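Local coordinates for protein nitrophorin Cim l NP (Cimex lectularius, PDB 2IMQ) that carries nitric oxide on a heme in bed bug saliva and releases it into the victim during feeding, which widens the blood vessels, at residues G72-K77 / K93-N98. Sequence-based numbering, arbitrary orientation.
Sequences GYTKLK and KHLDQN. With HEM (protoporphyrin IX containing Fe), chain B.
Thr74 and Leu95 mark the closest approach of the two backbones, 8.9 Å between their CA atoms, so side chains and one water span the gap between the edge strand 73-80 and the loop that follows its neighbour, strand 84-91. The water donates to Gly72 O (2.9 Å) and accepts from Lys93 N (3.2 Å), joining the Schellman motif that ends the preceding helix to the 3-10 segment that runs through 93-94. Leu95 does most of the touching. Its CG stands anti to the carbonyl carbon (chi1 -56°), and an extended chi2 of -175° carries CD1 on to Thr74, where it lies 3.8 Å from Thr74 CG2 and rests on CB as well. The Thr74 hydroxyl is hydrogen-bonded to Glu92. Two residues on, Leu76 runs antiparallel alongside Leu95, its CD2 3.9 Å from Leu95 CD1; Leu100 touches both leucines. Lys75 leaves the strand away from the loop, its chain bends at chi3 (76°), and NZ donates a hydrogen bond to heme propionate oxygen O1A, 3.0 Å away. Opposite Val88 the strand fits Leu76 and Lys77 in a classic beta bulge. The loop crossing between the sheets of this DNase I-like beta-sandwich thus packs Leu95 against the edge strand, with heme on the strand's other face.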
loop_
_atom_site.group_PDB
_atom_site.type_symbol
_atom_site.label_atom_id
_atom_site.label_comp_id
_atom_site.label_asym_id
_atom_site.label_seq_id
_atom_site.Cartn_x
_atom_site.Cartn_y
_atom_site.Cartn_z
ATOM N N GLY A 72 21.575 -1.275 5.408
ATOM C CA GLY A 72 21.412 -0.875 6.784
ATOM C C GLY A 72 20.035 -1.008 7.354
ATOM O O GLY A 72 19.765 -0.500 8.442
ATOM N N TYR A 73 19.156 -1.720 6.661
ATOM C CA TYR A 73 17.806 -1.913 7.179
ATOM C C TYR A 73 17.621 -3.115 8.080
ATOM O O TYR A 73 18.245 -4.163 7.888
ATOM C CB TYR A 73 16.818 -2.076 6.013
ATOM C CG TYR A 73 16.681 -0.841 5.161
ATOM C CD1 TYR A 73 17.432 -0.676 4.031
ATOM C CD2 TYR A 73 15.822 0.195 5.524
ATOM C CE1 TYR A 73 17.341 0.453 3.281
ATOM C CE2 TYR A 73 15.767 1.366 4.803
ATOM C CZ TYR A 73 16.488 1.486 3.647
ATOM O OH TYR A 73 16.436 2.610 2.869
ATOM N N THR A 74 16.725 -2.955 9.041
ATOM C CA THR A 74 16.245 -4.003 9.863
ATOM C C THR A 74 14.772 -4.267 9.452
ATOM O O THR A 74 14.005 -3.342 9.380
ATOM C CB THR A 74 16.312 -3.508 11.338
ATOM O OG1 THR A 74 17.687 -3.424 11.766
ATOM C CG2 THR A 74 15.677 -4.482 12.282
ATOM N N LYS A 75 14.395 -5.528 9.310
ATOM C CA LYS A 75 12.979 -5.895 9.075
ATOM C C LYS A 75 12.269 -5.864 10.435
ATOM O O LYS A 75 12.594 -6.671 11.326
ATOM C CB LYS A 75 12.851 -7.268 8.445
ATOM C CG LYS A 75 11.391 -7.719 8.350
ATOM C CD LYS A 75 11.270 -9.074 7.750
ATOM C CE LYS A 75 11.648 -10.155 8.721
ATOM N NZ LYS A 75 11.613 -11.449 8.037
ATOM N N LEU A 76 11.398 -4.882 10.651
ATOM C CA LEU A 76 10.614 -4.792 11.877
ATOM C C LEU A 76 9.608 -5.913 11.960
ATOM O O LEU A 76 9.404 -6.521 13.003
ATOM C CB LEU A 76 9.958 -3.432 12.007
ATOM C CG LEU A 76 10.900 -2.257 12.140
ATOM C CD1 LEU A 76 10.175 -0.973 12.396
ATOM C CD2 LEU A 76 11.944 -2.507 13.241
ATOM N N LYS A 77 8.916 -6.182 10.856
ATOM C CA LYS A 77 7.937 -7.245 10.832
ATOM C C LYS A 77 7.561 -7.608 9.386
ATOM O O LYS A 77 7.467 -6.742 8.516
ATOM C CB LYS A 77 6.648 -6.796 11.545
ATOM C CG LYS A 77 5.660 -7.924 11.831
ATOM C CD LYS A 77 6.170 -8.887 12.920
ATOM C CE LYS A 77 5.163 -10.051 13.185
ATOM N NZ LYS A 77 4.549 -10.775 12.023
ATOM N N LYS A 93 19.872 2.214 12.436
ATOM C CA LYS A 93 20.360 3.351 13.233
ATOM C C LYS A 93 19.263 4.136 13.985
ATOM O O LYS A 93 19.548 4.852 14.915
ATOM C CB LYS A 93 21.204 4.280 12.368
ATOM C CG LYS A 93 20.422 5.038 11.352
ATOM C CD LYS A 93 21.218 6.174 10.775
ATOM C CE LYS A 93 20.556 6.709 9.533
ATOM N NZ LYS A 93 21.492 7.510 8.716
ATOM N N HIS A 94 17.990 3.978 13.618
ATOM C CA HIS A 94 16.925 4.728 14.278
ATOM C C HIS A 94 16.313 3.983 15.466
ATOM O O HIS A 94 15.497 4.540 16.205
ATOM C CB HIS A 94 15.836 5.020 13.252
ATOM C CG HIS A 94 16.300 5.858 12.111
ATOM N ND1 HIS A 94 17.047 7.005 12.270
ATOM C CD2 HIS A 94 16.068 5.746 10.785
ATOM C CE1 HIS A 94 17.261 7.560 11.094
ATOM N NE2 HIS A 94 16.659 6.820 10.177
ATOM N N LEU A 95 16.650 2.717 15.621
ATOM C CA LEU A 95 15.930 1.839 16.523
ATOM C C LEU A 95 16.467 1.911 17.958
ATOM O O LEU A 95 17.670 1.792 18.182
ATOM C CB LEU A 95 15.974 0.404 16.044
ATOM C CG LEU A 95 15.442 0.199 14.613
ATOM C CD1 LEU A 95 15.435 -1.273 14.333
ATOM C CD2 LEU A 95 14.034 0.802 14.347
ATOM N N ASP A 96 15.556 2.162 18.896
ATOM C CA ASP A 96 15.842 2.025 20.348
ATOM C C ASP A 96 14.887 0.951 20.857
ATOM O O ASP A 96 13.660 1.162 20.956
ATOM C CB ASP A 96 15.667 3.350 21.081
ATOM C CG ASP A 96 15.947 3.232 22.606
ATOM O OD1 ASP A 96 16.225 2.118 23.085
ATOM O OD2 ASP A 96 15.878 4.214 23.395
ATOM N N GLN A 97 15.412 -0.234 21.126
ATOM C CA GLN A 97 14.568 -1.353 21.527
ATOM C C GLN A 97 13.695 -1.088 22.744
ATOM O O GLN A 97 12.655 -1.730 22.918
ATOM C CB GLN A 97 15.407 -2.587 21.783
ATOM C CG GLN A 97 14.607 -3.792 22.295
ATOM C CD GLN A 97 15.355 -5.113 22.209
ATOM O OE1 GLN A 97 16.551 -5.198 22.559
ATOM N NE2 GLN A 97 14.643 -6.170 21.787
ATOM N N ASN A 98 14.143 -0.187 23.611
ATOM C CA ASN A 98 13.392 0.107 24.835
ATOM C C ASN A 98 12.095 0.849 24.600
ATOM O O ASN A 98 11.181 0.781 25.429
ATOM C CB ASN A 98 14.273 0.905 25.825
ATOM C CG ASN A 98 15.363 0.049 26.470
ATOM O OD1 ASN A 98 15.168 -1.141 26.718
ATOM N ND2 ASN A 98 16.520 0.657 26.715
HETATM C CHA HEM B . 7.815 -12.921 2.647
HETATM C CHB HEM B . 7.154 -9.643 -0.863
HETATM C CHC HEM B . 4.751 -12.914 -3.451
HETATM C CHD HEM B . 5.090 -16.090 0.089
HETATM C C1A HEM B . 7.889 -11.759 1.936
HETATM C C2A HEM B . 8.579 -10.552 2.326
HETATM C C3A HEM B . 8.350 -9.642 1.345
HETATM C C4A HEM B . 7.555 -10.256 0.321
HETATM C CMA HEM B . 8.902 -8.229 1.299
HETATM C CAA HEM B . 9.423 -10.317 3.599
HETATM C CBA HEM B . 10.876 -10.593 3.125
HETATM C CGA HEM B . 11.866 -10.492 4.276
HETATM O O1A HEM B . 11.964 -11.442 5.051
HETATM O O2A HEM B . 12.608 -9.484 4.380
HETATM C C1B HEM B . 6.465 -10.259 -1.860
HETATM C C2B HEM B . 6.102 -9.646 -3.115
HETATM C C3B HEM B . 5.443 -10.538 -3.845
HETATM C C4B HEM B . 5.378 -11.755 -3.078
HETATM C CMB HEM B . 6.507 -8.232 -3.340
HETATM C CAB HEM B . 4.829 -10.388 -5.229
HETATM C CBB HEM B . 5.240 -9.428 -6.070
HETATM C C1C HEM B . 4.640 -14.097 -2.780
HETATM C C2C HEM B . 3.923 -15.275 -3.198
HETATM C C3C HEM B . 4.085 -16.170 -2.228
HETATM C C4C HEM B . 4.768 -15.552 -1.135
HETATM C CMC HEM B . 3.296 -15.530 -4.574
HETATM C CAC HEM B . 3.549 -17.594 -2.214
HETATM C CBC HEM B . 2.248 -17.862 -2.303
HETATM C C1D HEM B . 5.806 -15.499 1.106
HETATM C C2D HEM B . 6.028 -16.115 2.392
HETATM C C3D HEM B . 6.887 -15.165 3.161
HETATM C C4D HEM B . 7.096 -14.029 2.301
HETATM C CMD HEM B . 5.534 -17.486 2.856
HETATM C CAD HEM B . 7.362 -15.420 4.601
HETATM C CBD HEM B . 8.375 -16.551 4.513
HETATM C CGD HEM B . 9.153 -16.657 5.787
HETATM O O1D HEM B . 10.033 -17.576 5.848
HETATM O O2D HEM B . 8.878 -15.834 6.708
HETATM N NA HEM B . 7.282 -11.570 0.699
HETATM N NB HEM B . 5.988 -11.540 -1.855
HETATM N NC HEM B . 5.109 -14.291 -1.516
HETATM N ND HEM B . 6.435 -14.260 1.107
HETATM FE FE HEM B . 6.321 -12.976 -0.451
HETATM O O HOH W 1 21.204 1.734 9.609
#